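Local coordinates for protein coronin (PDB 4OZU) that probably binds actin filaments, as other coronins do, the part here being the WD40 beta-propeller domain of the parasite protein, at residues S36-A47 with Q83-R92. Numbering follows the deposited sequence.
Sequences SCGLAANTEYIA and QDTNFSPFYR. With ACT (acetate ion), chain C.
The ring of F87 takes the side-chain amide of N42 over one face, N42 CG lying 3.7 Å above its plane and displaced toward the rim with the planes 31° apart; at the ring's edge lie A40 C and A47 N. Two neighbouring blades of the WD40 beta-propeller meet here: strand 40-41, with its neighbour 45-49, from one blade, against strand 82-87 of the next. A40, Y45 and A47 pack their CB atoms around F87, Y45 CB 3.7 Å from F87 CZ, and L95 of the same blade as F87 also touches its side chain. Y45 has E44 CG over one face and R92 O at its edge, in plane. This apolar cluster has hydrogen bonds at both ends of the contact. At the Y45 end, chi1 of 64° puts the N42 amide under the turn, where OD1 accepts from E44 N, an Asx turn, and from Y45 N, which extends it to an Asx motif, while ND2 reaches R92 O at 2.9 Å along a bent bond (132°). A water also accepts from N42 ND2 and sits close to S88 O and Y91 O. E44 OE2 forms a salt bridge with R62. At the opposite end of the contact, S36 OG donates to Q83 O at 2.8 Å.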
ATOM      1  N   SER A  36       4.826   3.645  -7.755  1.00 29.41           N
ATOM      2  CA  SER A  36       4.220   2.809  -6.715  1.00 27.54           C
ATOM      3  C   SER A  36       5.232   1.791  -6.177  1.00 26.88           C
ATOM      4  O   SER A  36       6.327   1.656  -6.724  1.00 32.80           O
ATOM      5  CB  SER A  36       2.982   2.091  -7.255  1.00 45.33           C
ATOM      6  OG  SER A  36       3.343   0.975  -8.047  1.00 37.58           O
ATOM      7  N   CYS A  37       4.870   1.084  -5.109  1.00 25.40           N
ATOM      8  CA  CYS A  37       5.810   0.169  -4.462  1.00 24.84           C
ATOM      9  C   CYS A  37       6.207  -0.983  -5.402  1.00 28.68           C
ATOM     10  O   CYS A  37       7.324  -1.489  -5.317  1.00 28.99           O
ATOM     11  CB  CYS A  37       5.233  -0.365  -3.146  1.00 24.30           C
ATOM     12  SG  CYS A  37       3.599  -1.115  -3.245  1.00 29.12           S
ATOM     13  N   GLY A  38       5.308  -1.369  -6.307  1.00 35.04           N
ATOM     14  CA  GLY A  38       5.657  -2.269  -7.398  1.00 36.76           C
ATOM     15  C   GLY A  38       4.995  -3.634  -7.347  1.00 41.32           C
ATOM     16  O   GLY A  38       4.669  -4.207  -8.386  1.00 31.48           O
ATOM     17  N   LEU A  39       4.801  -4.156  -6.141  1.00 33.13           N
ATOM     18  CA  LEU A  39       4.176  -5.457  -5.959  1.00 29.85           C
ATOM     19  C   LEU A  39       2.872  -5.307  -5.202  1.00 24.18           C
ATOM     20  O   LEU A  39       2.541  -4.229  -4.705  1.00 25.75           O
ATOM     21  CB  LEU A  39       5.107  -6.414  -5.198  1.00 26.16           C
ATOM     22  CG  LEU A  39       6.560  -6.496  -5.655  1.00 23.24           C
ATOM     23  CD1 LEU A  39       7.357  -7.389  -4.711  1.00 24.81           C
ATOM     24  CD2 LEU A  39       6.647  -7.012  -7.080  1.00 27.96           C
ATOM     25  N   ALA A  40       2.133  -6.404  -5.121  1.00 25.98           N
ATOM     26  CA  ALA A  40       0.926  -6.469  -4.316  1.00 24.17           C
ATOM     27  C   ALA A  40       0.753  -7.884  -3.784  1.00 29.94           C
ATOM     28  O   ALA A  40       1.220  -8.848  -4.387  1.00 25.25           O
ATOM     29  CB  ALA A  40      -0.284  -6.055  -5.123  1.00 23.11           C
ATOM     30  N   ALA A  41       0.103  -8.000  -2.635  1.00 21.82           N
ATOM     31  CA  ALA A  41      -0.191  -9.306  -2.067  1.00 23.38           C
ATOM     32  C   ALA A  41      -1.456  -9.234  -1.234  1.00 27.87           C
ATOM     33  O   ALA A  41      -1.757  -8.197  -0.641  1.00 26.19           O
ATOM     34  CB  ALA A  41       0.984  -9.804  -1.219  1.00 23.91           C
ATOM     35  N   ASN A  42      -2.214 -10.325  -1.214  1.00 22.51           N
ATOM     36  CA  ASN A  42      -3.286 -10.468  -0.243  1.00 23.65           C
ATOM     37  C   ASN A  42      -2.991 -11.718   0.585  1.00 23.40           C
ATOM     38  O   ASN A  42      -1.830 -12.104   0.707  1.00 24.68           O
ATOM     39  CB  ASN A  42      -4.668 -10.493  -0.921  1.00 21.16           C
ATOM     40  CG  ASN A  42      -4.889 -11.691  -1.842  1.00 22.58           C
ATOM     41  OD1 ASN A  42      -4.063 -12.603  -1.946  1.00 21.19           O
ATOM     42  ND2 ASN A  42      -6.037 -11.689  -2.508  1.00 23.43           N
ATOM     43  N   THR A  43      -3.999 -12.345   1.178  1.00 26.95           N
ATOM     44  CA  THR A  43      -3.719 -13.459   2.076  1.00 32.06           C
ATOM     45  C   THR A  43      -3.338 -14.729   1.321  1.00 31.06           C
ATOM     46  O   THR A  43      -2.866 -15.682   1.932  1.00 27.05           O
ATOM     47  CB  THR A  43      -4.916 -13.774   2.988  1.00 29.91           C
ATOM     48  OG1 THR A  43      -6.069 -14.081   2.196  1.00 28.61           O
ATOM     49  CG2 THR A  43      -5.214 -12.591   3.897  1.00 31.26           C
ATOM     50  N   GLU A  44      -3.525 -14.730   0.000  1.00 24.45           N
ATOM     51  CA  GLU A  44      -3.347 -15.938  -0.810  1.00 28.81           C
ATOM     52  C   GLU A  44      -2.333 -15.760  -1.937  1.00 26.87           C
ATOM     53  O   GLU A  44      -1.570 -16.685  -2.236  1.00 25.45           O
ATOM     54  CB  GLU A  44      -4.693 -16.362  -1.406  1.00 27.17           C
ATOM     55  CG  GLU A  44      -4.671 -17.624  -2.264  1.00 42.36           C
ATOM     56  CD  GLU A  44      -4.714 -18.891  -1.438  1.00 67.72           C
ATOM     57  OE1 GLU A  44      -4.616 -18.800  -0.195  1.00 58.44           O
ATOM     58  OE2 GLU A  44      -4.856 -19.981  -2.033  1.00 66.10           O
ATOM     59  N   TYR A  45      -2.327 -14.584  -2.556  1.00 26.62           N
ATOM     60  CA  TYR A  45      -1.577 -14.364  -3.794  1.00 25.18           C
ATOM     61  C   TYR A  45      -0.568 -13.229  -3.706  1.00 27.20           C
ATOM     62  O   TYR A  45      -0.694 -12.317  -2.890  1.00 25.93           O
ATOM     63  CB  TYR A  45      -2.528 -14.061  -4.959  1.00 27.80           C
ATOM     64  CG  TYR A  45      -3.613 -15.084  -5.159  1.00 25.74           C
ATOM     65  CD1 TYR A  45      -3.301 -16.390  -5.492  1.00 28.11           C
ATOM     66  CD2 TYR A  45      -4.954 -14.739  -5.038  1.00 26.37           C
ATOM     67  CE1 TYR A  45      -4.282 -17.336  -5.671  1.00 34.29           C
ATOM     68  CE2 TYR A  45      -5.949 -15.679  -5.223  1.00 31.98           C
ATOM     69  CZ  TYR A  45      -5.603 -16.979  -5.536  1.00 36.07           C
ATOM     70  OH  TYR A  45      -6.568 -17.938  -5.726  1.00 36.46           O
ATOM     71  N   ILE A  46       0.424 -13.302  -4.584  1.00 23.59           N
ATOM     72  CA  ILE A  46       1.362 -12.220  -4.825  1.00 23.16           C
ATOM     73  C   ILE A  46       1.195 -11.782  -6.278  1.00 26.14           C
ATOM     74  O   ILE A  46       1.134 -12.629  -7.164  1.00 29.51           O
ATOM     75  CB  ILE A  46       2.828 -12.663  -4.592  1.00 21.11           C
ATOM     76  CG1 ILE A  46       3.032 -13.160  -3.157  1.00 22.71           C
ATOM     77  CG2 ILE A  46       3.794 -11.530  -4.908  1.00 25.53           C
ATOM     78  CD1 ILE A  46       4.321 -13.947  -2.969  1.00 29.47           C
ATOM     79  N   ALA A  47       1.125 -10.477  -6.518  1.00 24.63           N
ATOM     80  CA  ALA A  47       1.124  -9.951  -7.880  1.00 24.37           C
ATOM     81  C   ALA A  47       2.457  -9.270  -8.145  1.00 24.99           C
ATOM     82  O   ALA A  47       2.904  -8.447  -7.349  1.00 25.19           O
ATOM     83  CB  ALA A  47      -0.028  -8.977  -8.085  1.00 28.86           C
ATOM     84  N   GLN A  83       1.502   0.321 -13.870  1.00 25.63           N
ATOM     85  CA  GLN A  83       2.006   1.358 -12.968  1.00 30.88           C
ATOM     86  C   GLN A  83       1.674   1.107 -11.503  1.00 26.29           C
ATOM     87  O   GLN A  83       2.392   1.568 -10.615  1.00 24.53           O
ATOM     88  CB  GLN A  83       1.454   2.720 -13.375  1.00 26.41           C
ATOM     89  CG  GLN A  83       1.967   3.184 -14.728  1.00 26.54           C
ATOM     90  CD  GLN A  83       3.474   3.363 -14.752  1.00 37.81           C
ATOM     91  OE1 GLN A  83       4.171   2.752 -15.565  1.00 46.76           O
ATOM     92  NE2 GLN A  83       3.984   4.204 -13.859  1.00 37.06           N
ATOM     93  N   ASP A  84       0.577   0.404 -11.250  1.00 22.50           N
ATOM     94  CA  ASP A  84       0.176   0.099  -9.885  1.00 19.97           C
ATOM     95  C   ASP A  84      -0.747  -1.110  -9.878  1.00 27.89           C
ATOM     96  O   ASP A  84      -1.467  -1.371 -10.839  1.00 23.74           O
ATOM     97  CB  ASP A  84      -0.525   1.300  -9.227  1.00 21.55           C
ATOM     98  CG  ASP A  84      -0.643   1.160  -7.708  1.00 27.87           C
ATOM     99  OD1 ASP A  84       0.160   0.407  -7.111  1.00 29.38           O
ATOM    100  OD2 ASP A  84      -1.533   1.814  -7.103  1.00 24.41           O
ATOM    101  N   THR A  85      -0.714  -1.842  -8.776  1.00 20.48           N
ATOM    102  CA  THR A  85      -1.529  -3.034  -8.607  1.00 23.05           C
ATOM    103  C   THR A  85      -1.984  -3.068  -7.156  1.00 19.23           C
ATOM    104  O   THR A  85      -1.197  -2.772  -6.268  1.00 23.15           O
ATOM    105  CB  THR A  85      -0.753  -4.340  -8.920  1.00 23.47           C
ATOM    106  OG1 THR A  85      -0.209  -4.290 -10.246  1.00 27.17           O
ATOM    107  CG2 THR A  85      -1.668  -5.540  -8.800  1.00 24.57           C
ATOM    108  N   ASN A  86      -3.239  -3.428  -6.916  1.00 21.49           N
ATOM    109  CA  ASN A  86      -3.726  -3.609  -5.550  1.00 21.39           C
ATOM    110  C   ASN A  86      -4.852  -4.629  -5.490  1.00 22.18           C
ATOM    111  O   ASN A  86      -5.818  -4.550  -6.246  1.00 21.08           O
ATOM    112  CB  ASN A  86      -4.196  -2.280  -4.949  1.00 23.39           C
ATOM    113  CG  ASN A  86      -3.090  -1.552  -4.198  1.00 25.65           C
ATOM    114  OD1 ASN A  86      -2.465  -2.107  -3.289  1.00 23.78           O
ATOM    115  ND2 ASN A  86      -2.834  -0.310  -4.584  1.00 23.79           N
ATOM    116  N   PHE A  87      -4.712  -5.595  -4.591  1.00 20.51           N
ATOM    117  CA  PHE A  87      -5.794  -6.525  -4.303  1.00 20.24           C
ATOM    118  C   PHE A  87      -6.922  -5.840  -3.542  1.00 20.04           C
ATOM    119  O   PHE A  87      -6.692  -4.889  -2.787  1.00 21.49           O
ATOM    120  CB  PHE A  87      -5.279  -7.706  -3.490  1.00 19.48           C
ATOM    121  CG  PHE A  87      -4.438  -8.660  -4.284  1.00 19.62           C
ATOM    122  CD1 PHE A  87      -5.028  -9.679  -5.005  1.00 20.90           C
ATOM    123  CD2 PHE A  87      -3.060  -8.527  -4.322  1.00 18.92           C
ATOM    124  CE1 PHE A  87      -4.261 -10.558  -5.741  1.00 21.26           C
ATOM    125  CE2 PHE A  87      -2.285  -9.409  -5.060  1.00 21.43           C
ATOM    126  CZ  PHE A  87      -2.892 -10.423  -5.768  1.00 24.74           C
ATOM    127  N   SER A  88      -8.140  -6.329  -3.740  1.00 22.43           N
ATOM    128  CA  SER A  88      -9.273  -5.877  -2.947  1.00 22.20           C
ATOM    129  C   SER A  88      -9.034  -6.162  -1.471  1.00 23.16           C
ATOM    130  O   SER A  88      -8.437  -7.179  -1.125  1.00 18.81           O
ATOM    131  CB  SER A  88     -10.556  -6.570  -3.383  1.00 21.12           C
ATOM    132  OG  SER A  88     -11.579  -6.371  -2.424  1.00 20.28           O
ATOM    133  N   PRO A  89      -9.508  -5.275  -0.592  1.00 21.69           N
ATOM    134  CA  PRO A  89      -9.388  -5.570   0.840  1.00 18.76           C
ATOM    135  C   PRO A  89     -10.296  -6.697   1.312  1.00 17.94           C
ATOM    136  O   PRO A  89     -10.119  -7.190   2.433  1.00 19.11           O
ATOM    137  CB  PRO A  89      -9.810  -4.249   1.513  1.00 19.33           C
ATOM    138  CG  PRO A  89      -9.812  -3.226   0.447  1.00 23.23           C
ATOM    139  CD  PRO A  89     -10.080  -3.943  -0.833  1.00 22.67           C
ATOM    140  N   PHE A  90     -11.268  -7.080   0.489  1.00 20.17           N
ATOM    141  CA  PHE A  90     -12.331  -7.977   0.933  1.00 22.19           C
ATOM    142  C   PHE A  90     -12.427  -9.286   0.160  1.00 25.22           C
ATOM    143  O   PHE A  90     -12.689 -10.330   0.740  1.00 24.41           O
ATOM    144  CB  PHE A  90     -13.662  -7.248   0.843  1.00 19.24           C
ATOM    145  CG  PHE A  90     -13.612  -5.862   1.408  1.00 19.88           C
ATOM    146  CD1 PHE A  90     -13.367  -5.661   2.758  1.00 20.84           C
ATOM    147  CD2 PHE A  90     -13.801  -4.761   0.592  1.00 20.26           C
ATOM    148  CE1 PHE A  90     -13.312  -4.390   3.274  1.00 18.09           C
ATOM    149  CE2 PHE A  90     -13.754  -3.485   1.115  1.00 22.76           C
ATOM    150  CZ  PHE A  90     -13.507  -3.302   2.449  1.00 16.93           C
ATOM    151  N   TYR A  91     -12.217  -9.211  -1.148  1.00 21.13           N
ATOM    152  CA  TYR A  91     -12.485 -10.326  -2.043  1.00 21.43           C
ATOM    153  C   TYR A  91     -11.181 -10.885  -2.583  1.00 21.28           C
ATOM    154  O   TYR A  91     -10.446 -10.206  -3.304  1.00 21.93           O
ATOM    155  CB  TYR A  91     -13.411  -9.862  -3.163  1.00 24.62           C
ATOM    156  CG  TYR A  91     -14.594  -9.106  -2.603  1.00 30.16           C
ATOM    157  CD1 TYR A  91     -15.395  -9.671  -1.621  1.00 27.33           C
ATOM    158  CD2 TYR A  91     -14.879  -7.812  -3.008  1.00 27.83           C
ATOM    159  CE1 TYR A  91     -16.463  -8.979  -1.086  1.00 32.96           C
ATOM    160  CE2 TYR A  91     -15.946  -7.111  -2.475  1.00 28.39           C
ATOM    161  CZ  TYR A  91     -16.733  -7.698  -1.517  1.00 32.47           C
ATOM    162  OH  TYR A  91     -17.795  -7.001  -0.984  1.00 26.16           O
ATOM    163  N   ARG A  92     -10.904 -12.125  -2.195  1.00 25.57           N
ATOM    164  CA  ARG A  92      -9.614 -12.753  -2.424  1.00 28.56           C
ATOM    165  C   ARG A  92      -9.225 -12.862  -3.892  1.00 28.57           C
ATOM    166  O   ARG A  92      -8.038 -12.915  -4.220  1.00 24.41           O
ATOM    167  CB  ARG A  92      -9.610 -14.149  -1.812  1.00 36.00           C
ATOM    168  CG  ARG A  92      -8.255 -14.801  -1.865  1.00 57.74           C
ATOM    169  CD  ARG A  92      -7.863 -15.369  -0.531  1.00 75.24           C
ATOM    170  NE  ARG A  92      -8.337 -16.741  -0.375  1.00 75.80           N
ATOM    171  CZ  ARG A  92      -9.169 -17.157   0.577  1.00101.24           C
ATOM    172  NH1 ARG A  92      -9.643 -16.320   1.493  1.00 95.58           N
ATOM    173  NH2 ARG A  92      -9.526 -18.432   0.618  1.00 64.18           N
TER
HETATM  174  C   ACT C 402      -8.108 -11.569   1.226  1.00 33.39           C
HETATM  175  O   ACT C 402      -8.494 -12.732   1.466  1.00 39.63           O
HETATM  176  OXT ACT C 402      -6.886 -11.358   1.361  1.00 35.31           O
HETATM  177  CH3 ACT C 402      -9.060 -10.490   0.809  1.00 29.78           C
HETATM  178  O   HOH W   1       2.331  -1.629  -7.006  1.00 26.95           O
HETATM  179  O   HOH W   2       2.251  -2.939  -9.506  1.00 29.05           O
HETATM  180  O   HOH W   3       0.468  -2.884  -3.792  0.98 35.45           O
HETATM  181  O   HOH W   4      -8.034  -9.488  -2.517  1.00 23.92           O